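Local coordinates for protein probable transcriptional regulator (Pseudomonas aeruginosa PAO1, PDB 2GEN) that probably binds operator DNA through an N-terminal helix-turn-helix domain and regulates transcription as a TetR-family regulator, at residues 14-20 against 54-58. Sequence-based numbering, arbitrary orientation.
Sequences QAALACF and IHGEL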
# COMPACT_ATOMS: atom_id res chain seq x y z
N GLN A 14 -2.13 -15.92 -18.15
CA GLN A 14 -2.36 -14.63 -18.78
C GLN A 14 -3.82 -14.48 -19.22
O GLN A 14 -4.38 -13.40 -19.12
CB GLN A 14 -1.36 -14.33 -19.91
CG GLN A 14 0.09 -13.98 -19.41
CD GLN A 14 0.15 -12.92 -18.26
OE1 GLN A 14 0.33 -13.26 -17.06
NE2 GLN A 14 -0.04 -11.65 -18.61
N ALA A 15 -4.42 -15.57 -19.68
CA ALA A 15 -5.85 -15.61 -20.01
C ALA A 15 -6.70 -15.31 -18.79
O ALA A 15 -7.60 -14.49 -18.85
CB ALA A 15 -6.25 -16.98 -20.61
N ALA A 16 -6.40 -15.99 -17.68
CA ALA A 16 -7.10 -15.74 -16.44
C ALA A 16 -6.99 -14.26 -16.04
O ALA A 16 -7.98 -13.59 -15.73
CB ALA A 16 -6.60 -16.66 -15.35
N LEU A 17 -5.77 -13.71 -16.10
CA LEU A 17 -5.60 -12.31 -15.78
C LEU A 17 -6.49 -11.40 -16.66
O LEU A 17 -7.12 -10.48 -16.15
CB LEU A 17 -4.12 -11.91 -15.89
CG LEU A 17 -3.81 -10.42 -15.78
CD1 LEU A 17 -4.19 -9.85 -14.38
CD2 LEU A 17 -2.33 -10.22 -16.06
N ALA A 18 -6.52 -11.64 -17.97
CA ALA A 18 -7.33 -10.84 -18.88
C ALA A 18 -8.81 -10.89 -18.47
O ALA A 18 -9.48 -9.85 -18.42
CB ALA A 18 -7.15 -11.34 -20.31
N CYS A 19 -9.29 -12.09 -18.13
CA CYS A 19 -10.68 -12.27 -17.68
C CYS A 19 -10.94 -11.51 -16.39
O CYS A 19 -11.90 -10.75 -16.30
CB CYS A 19 -11.01 -13.76 -17.47
SG CYS A 19 -11.03 -14.77 -18.96
N PHE A 20 -10.05 -11.69 -15.40
CA PHE A 20 -10.18 -11.04 -14.10
C PHE A 20 -10.23 -9.52 -14.21
O PHE A 20 -10.97 -8.86 -13.49
CB PHE A 20 -9.03 -11.42 -13.16
CG PHE A 20 -9.03 -12.85 -12.71
CD1 PHE A 20 -10.19 -13.63 -12.75
CD2 PHE A 20 -7.87 -13.41 -12.18
CE1 PHE A 20 -10.17 -14.95 -12.31
CE2 PHE A 20 -7.83 -14.72 -11.73
CZ PHE A 20 -9.01 -15.51 -11.79
N ILE A 54 -6.30 -21.30 -9.84
CA ILE A 54 -5.76 -20.46 -10.91
C ILE A 54 -5.49 -19.04 -10.40
O ILE A 54 -4.43 -18.44 -10.72
CB ILE A 54 -6.67 -20.45 -12.15
CG1 ILE A 54 -6.64 -21.82 -12.83
CG2 ILE A 54 -6.24 -19.38 -13.13
CD1 ILE A 54 -7.63 -21.99 -14.01
N HIS A 55 -6.43 -18.50 -9.64
CA HIS A 55 -6.30 -17.19 -8.98
C HIS A 55 -5.03 -17.10 -8.11
O HIS A 55 -4.24 -16.14 -8.24
CB HIS A 55 -7.57 -16.93 -8.16
CG HIS A 55 -7.57 -15.64 -7.42
ND1 HIS A 55 -7.00 -15.49 -6.17
CD2 HIS A 55 -8.11 -14.44 -7.72
CE1 HIS A 55 -7.18 -14.26 -5.75
NE2 HIS A 55 -7.85 -13.59 -6.67
N GLY A 56 -4.82 -18.08 -7.24
CA GLY A 56 -3.61 -18.11 -6.40
C GLY A 56 -2.32 -18.33 -7.20
O GLY A 56 -1.28 -17.74 -6.88
N GLU A 57 -2.37 -19.16 -8.23
CA GLU A 57 -1.19 -19.39 -9.07
C GLU A 57 -0.83 -18.11 -9.83
O GLU A 57 0.38 -17.80 -9.99
CB GLU A 57 -1.38 -20.56 -10.04
CG GLU A 57 -1.58 -21.95 -9.35
CD GLU A 57 -0.30 -22.57 -8.80
OE1 GLU A 57 0.79 -21.93 -8.85
OE2 GLU A 57 -0.37 -23.71 -8.30
N LEU A 58 -1.85 -17.37 -10.27
CA LEU A 58 -1.62 -16.06 -10.92
C LEU A 58 -0.89 -15.10 -9.96
O LEU A 58 0.07 -14.37 -10.36
CB LEU A 58 -2.95 -15.46 -11.42
CG LEU A 58 -2.89 -14.07 -12.08
CD1 LEU A 58 -1.97 -14.09 -13.33
CD2 LEU A 58 -4.29 -13.52 -12.43
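Helix segments 14-20 and 54-58 cross nearly at right angles, A16 lying opposite I54 and L17 opposite L58, with their axes 9.9 Å apart at closest approach and a crossing angle of -103°. L58 contributes the largest share of the contact. Its CG stands anti to the backbone N (chi1 178°), which carries the isobutyl group toward the other helix: CD2 comes to 3.8 Å from L17 CA, while CD1 lies beside L17 CB. The same CD2 also meets F20, 3.6 Å from ring atom CD2, arriving at the ring's edge and close to its plane. The CD2 methyl thus lies between L17 and the F20 ring, about one turn apart on helix 9-23, with the L17 side chain crossing that of L58 and F20 running past it in the opposite direction.

One turn earlier on helix 51-76, I54 turns its CG2 branch to A16, and the two methyls meet at 3.5 Å between I54 CG2 and A16 CB. F20 reaches H55 with the far part of its ring. F20 CE2 sits 4.0 Å from H55 CA and at the same distance from H55 CD2, the two ring planes inclined at 58° in an oblique pair. The carbonyl O of A16 lies over one face of the F20 ring, offset toward the rim.

Further out, the edge-to-face pairing of H55 with F104 and the hydrogen bond from W101 NE1 to L58 O tie this corner to helix 99-114. I54 also touches I30 of helix 30-37, within the predicted helix-turn-helix. This apolar crossing is characteristic of the TetR fold: the first helix of the DNA-binding domain packs across the start of the long helix that leads into the helical C-terminal domain.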